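Local coordinates for 3-oxo-tetronate kinase (Haemophilus influenzae, PDB 1YZY), which catalyses the ATP-dependent phosphorylation of 3-oxo-tetronate to 3-oxo-tetronate 4-phosphate, at residues N124-S135 / M147-L155. Numbering follows the deposited sequence.
Sequences NGYLFVGDVLLS and MVDANLMRL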
loop_
_atom_site.group_PDB
_atom_site.type_symbol
_atom_site.label_atom_id
_atom_site.label_comp_id
_atom_site.label_asym_id
_atom_site.label_seq_id
_atom_site.Cartn_x
_atom_site.Cartn_y
_atom_site.Cartn_z
ATOM N N ASN A 124 5.638 -10.703 -25.436
ATOM C CA ASN A 124 5.258 -12.036 -25.904
ATOM C C ASN A 124 4.736 -12.835 -24.714
ATOM O O ASN A 124 4.812 -14.065 -24.685
ATOM C CB ASN A 124 6.438 -12.766 -26.573
ATOM C CG ASN A 124 6.388 -12.707 -28.099
ATOM O OD1 ASN A 124 5.317 -12.613 -28.706
ATOM N ND2 ASN A 124 7.554 -12.770 -28.721
ATOM N N GLY A 125 4.167 -12.117 -23.749
ATOM C CA GLY A 125 3.634 -12.763 -22.567
ATOM C C GLY A 125 4.692 -13.097 -21.539
ATOM O O GLY A 125 4.363 -13.629 -20.484
ATOM N N TYR A 126 5.956 -12.831 -21.857
ATOM C CA TYR A 126 7.059 -13.091 -20.935
ATOM C C TYR A 126 7.281 -11.860 -20.056
ATOM O O TYR A 126 7.373 -10.741 -20.570
ATOM C CB TYR A 126 8.362 -13.372 -21.693
ATOM C CG TYR A 126 8.387 -14.646 -22.496
ATOM C CD1 TYR A 126 9.077 -15.764 -22.034
ATOM C CD2 TYR A 126 7.734 -14.730 -23.727
ATOM C CE1 TYR A 126 9.116 -16.942 -22.779
ATOM C CE2 TYR A 126 7.768 -15.899 -24.482
ATOM C CZ TYR A 126 8.460 -17.004 -24.005
ATOM O OH TYR A 126 8.515 -18.162 -24.756
ATOM N N LEU A 127 7.399 -12.068 -18.747
ATOM C CA LEU A 127 7.624 -10.967 -17.820
ATOM C C LEU A 127 9.109 -10.720 -17.623
ATOM O O LEU A 127 9.893 -11.656 -17.430
ATOM C CB LEU A 127 6.953 -11.242 -16.465
ATOM C CG LEU A 127 7.029 -10.165 -15.374
ATOM C CD1 LEU A 127 6.242 -8.930 -15.785
ATOM C CD2 LEU A 127 6.462 -10.719 -14.075
ATOM N N PHE A 128 9.496 -9.456 -17.730
ATOM C CA PHE A 128 10.876 -9.055 -17.534
ATOM C C PHE A 128 10.930 -8.209 -16.271
ATOM O O PHE A 128 9.983 -7.498 -15.944
ATOM C CB PHE A 128 11.389 -8.247 -18.741
ATOM C CG PHE A 128 11.627 -9.081 -19.978
ATOM C CD1 PHE A 128 12.910 -9.527 -20.297
ATOM C CD2 PHE A 128 10.571 -9.435 -20.815
ATOM C CE1 PHE A 128 13.138 -10.313 -21.427
ATOM C CE2 PHE A 128 10.785 -10.224 -21.952
ATOM C CZ PHE A 128 12.073 -10.662 -22.254
ATOM N N VAL A 129 12.008 -8.370 -15.519
ATOM C CA VAL A 129 12.219 -7.619 -14.292
ATOM C C VAL A 129 13.561 -6.890 -14.472
ATOM O O VAL A 129 14.671 -7.343 -14.217
ATOM C CB VAL A 129 12.471 -8.561 -13.093
ATOM C CG1 VAL A 129 12.828 -7.751 -11.859
ATOM C CG2 VAL A 129 11.230 -9.387 -12.821
ATOM N N GLY A 130 13.373 -5.671 -14.956
ATOM C CA GLY A 130 14.417 -4.755 -15.346
ATOM C C GLY A 130 14.873 -5.246 -16.713
ATOM O O GLY A 130 14.045 -5.446 -17.602
ATOM N N ASP A 131 16.169 -5.502 -16.859
ATOM C CA ASP A 131 16.742 -5.968 -18.125
ATOM C C ASP A 131 16.727 -7.490 -18.339
ATOM O O ASP A 131 17.170 -7.977 -19.388
ATOM C CB ASP A 131 18.201 -5.492 -18.250
ATOM C CG ASP A 131 18.332 -3.983 -18.465
ATOM O OD1 ASP A 131 17.340 -3.312 -18.832
ATOM O OD2 ASP A 131 19.458 -3.469 -18.282
ATOM N N VAL A 132 16.266 -8.243 -17.347
ATOM C CA VAL A 132 16.267 -9.696 -17.459
ATOM C C VAL A 132 14.903 -10.352 -17.316
ATOM O O VAL A 132 13.962 -9.751 -16.798
ATOM C CB VAL A 132 17.225 -10.333 -16.411
ATOM C CG1 VAL A 132 18.644 -9.875 -16.638
ATOM C CG2 VAL A 132 16.783 -9.987 -14.995
ATOM N N LEU A 133 14.806 -11.590 -17.797
ATOM C CA LEU A 133 13.580 -12.374 -17.704
ATOM C C LEU A 133 13.293 -12.600 -16.221
ATOM O O LEU A 133 14.220 -12.631 -15.411
ATOM C CB LEU A 133 13.783 -13.737 -18.375
ATOM C CG LEU A 133 13.778 -13.821 -19.902
ATOM C CD1 LEU A 133 14.584 -15.009 -20.371
ATOM C CD2 LEU A 133 12.350 -13.899 -20.406
ATOM N N LEU A 134 12.016 -12.755 -15.876
ATOM C CA LEU A 134 11.604 -13.014 -14.496
ATOM C C LEU A 134 12.376 -14.223 -13.963
ATOM O O LEU A 134 12.899 -14.203 -12.853
ATOM C CB LEU A 134 10.107 -13.317 -14.458
ATOM C CG LEU A 134 9.511 -13.781 -13.127
ATOM C CD1 LEU A 134 9.518 -12.632 -12.121
ATOM C CD2 LEU A 134 8.092 -14.276 -13.369
ATOM N N SER A 135 12.430 -15.276 -14.774
ATOM C CA SER A 135 13.133 -16.504 -14.428
ATOM C C SER A 135 14.648 -16.332 -14.237
ATOM O O SER A 135 15.329 -17.247 -13.754
ATOM C CB SER A 135 12.856 -17.565 -15.495
ATOM O OG SER A 135 13.163 -17.096 -16.800
ATOM N N MET A 147 10.199 -18.058 -8.810
ATOM C CA MET A 147 9.676 -18.032 -10.179
ATOM C C MET A 147 10.739 -18.481 -11.188
ATOM O O MET A 147 11.705 -17.768 -11.451
ATOM C CB MET A 147 9.195 -16.618 -10.523
ATOM C CG MET A 147 8.308 -15.958 -9.463
ATOM S SD MET A 147 6.783 -16.854 -9.075
ATOM C CE MET A 147 5.756 -16.474 -10.490
ATOM N N VAL A 148 10.558 -19.670 -11.751
ATOM C CA VAL A 148 11.517 -20.208 -12.713
ATOM C C VAL A 148 11.047 -20.167 -14.162
ATOM O O VAL A 148 11.765 -20.602 -15.059
ATOM C CB VAL A 148 11.932 -21.653 -12.359
ATOM C CG1 VAL A 148 12.710 -21.664 -11.063
ATOM C CG2 VAL A 148 10.707 -22.548 -12.252
ATOM N N ASP A 149 9.829 -19.685 -14.379
ATOM C CA ASP A 149 9.261 -19.566 -15.717
ATOM C C ASP A 149 8.858 -18.100 -15.876
ATOM O O ASP A 149 8.232 -17.529 -14.990
ATOM C CB ASP A 149 8.031 -20.477 -15.851
ATOM C CG ASP A 149 7.571 -20.666 -17.303
ATOM O OD1 ASP A 149 8.130 -20.028 -18.219
ATOM O OD2 ASP A 149 6.635 -21.465 -17.529
ATOM N N ALA A 150 9.266 -17.487 -16.982
ATOM C CA ALA A 150 8.951 -16.088 -17.246
ATOM C C ALA A 150 7.681 -15.908 -18.074
ATOM O O ALA A 150 7.176 -14.798 -18.200
ATOM C CB ALA A 150 10.130 -15.410 -17.929
ATOM N N ASN A 151 7.154 -17.007 -18.609
ATOM C CA ASN A 151 5.949 -16.992 -19.443
ATOM C C ASN A 151 4.672 -16.967 -18.590
ATOM O O ASN A 151 4.316 -17.962 -17.952
ATOM C CB ASN A 151 5.961 -18.216 -20.374
ATOM C CG ASN A 151 4.886 -18.167 -21.442
ATOM O OD1 ASN A 151 3.739 -18.518 -21.211
ATOM N ND2 ASN A 151 5.271 -17.771 -22.640
ATOM N N LEU A 152 3.974 -15.834 -18.626
ATOM C CA LEU A 152 2.756 -15.623 -17.855
ATOM C C LEU A 152 1.582 -16.533 -18.157
ATOM O O LEU A 152 0.808 -16.857 -17.253
ATOM C CB LEU A 152 2.322 -14.149 -17.928
ATOM C CG LEU A 152 3.266 -13.155 -17.242
ATOM C CD1 LEU A 152 2.990 -11.722 -17.698
ATOM C CD2 LEU A 152 3.115 -13.282 -15.732
ATOM N N MET A 153 1.375 -16.862 -19.430
ATOM C CA MET A 153 0.279 -17.755 -19.800
ATOM C C MET A 153 0.527 -19.131 -19.177
ATOM O O MET A 153 -0.413 -19.820 -18.801
ATOM C CB MET A 153 0.149 -17.901 -21.318
ATOM C CG MET A 153 -0.315 -16.661 -22.059
ATOM S SD MET A 153 0.969 -15.425 -22.211
ATOM C CE MET A 153 2.116 -16.234 -23.297
ATOM N N ARG A 154 1.796 -19.531 -19.110
ATOM C CA ARG A 154 2.177 -20.818 -18.532
ATOM C C ARG A 154 2.044 -20.795 -17.012
ATOM O O ARG A 154 1.624 -21.786 -16.405
ATOM C CB ARG A 154 3.611 -21.214 -18.932
ATOM C CG ARG A 154 3.747 -21.687 -20.384
ATOM C CD ARG A 154 4.993 -22.530 -20.611
ATOM N NE ARG A 154 6.250 -21.837 -20.304
ATOM C CZ ARG A 154 7.111 -21.385 -21.214
ATOM N NH1 ARG A 154 6.868 -21.523 -22.514
ATOM N NH2 ARG A 154 8.251 -20.844 -20.823
ATOM N N LEU A 155 2.441 -19.676 -16.409
ATOM C CA LEU A 155 2.351 -19.500 -14.964
ATOM C C LEU A 155 0.896 -19.520 -14.526
ATOM O O LEU A 155 0.548 -20.171 -13.541
ATOM C CB LEU A 155 2.983 -18.176 -14.541
ATOM C CG LEU A 155 4.492 -18.083 -14.650
ATOM C CD1 LEU A 155 4.920 -16.656 -14.389
ATOM C CD2 LEU A 155 5.155 -19.062 -13.684
#
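Tyr126 and Asn151 face each other in a single beta bridge, where strand 126-129, the middle strand of a small antiparallel sheet in the sugar-binding domain, meets the chain leading into helix 152-159. Two nearly straight backbone hydrogen bonds make the bridge: Leu127 N gives to Ala150 O (2.8 Å) and Leu152 N to Gly125 O (2.9 Å). Leu152 N belongs to the first turn of the helix, where amide hydrogens lack acceptors within the helix itself, and Gly125 O supplies one. Asn151 is the N-cap: with CG anti to its own N (chi1 -170°), its OD1 accepts from Arg154 N, while ND2 lies over one face of the Tyr126 ring, 3.6 Å from CZ, the amide standing perpendicular to the ring. One amide thus caps the helix with its oxygen and packs on the ring with its nitrogen. Gly125, at positive phi, has no CB to press against the carbonyl O of the residue before, and Met153 SD lies 3.8 Å from its CA.

From Leu134, CB rests against Ala150 CB, CG reaches Met147 CB, and CD2 is met by Met147 CB, Asp149 O and Leu155 CD1; a branched apolar chain suits this mostly apolar, buried place. Ala150, small enough to sit among Leu133, Leu134 and Ser135, brings its methyl to 3.7 Å from Leu133 CD2. Asp149 uses both oxygens: OD1 takes Asn151 N from above the carboxylate plane, closing an Asx turn, and in a side-on salt bridge Arg154 gives NH2 to OD1 and NE to the syn lone pair of OD2 (2.8 Å).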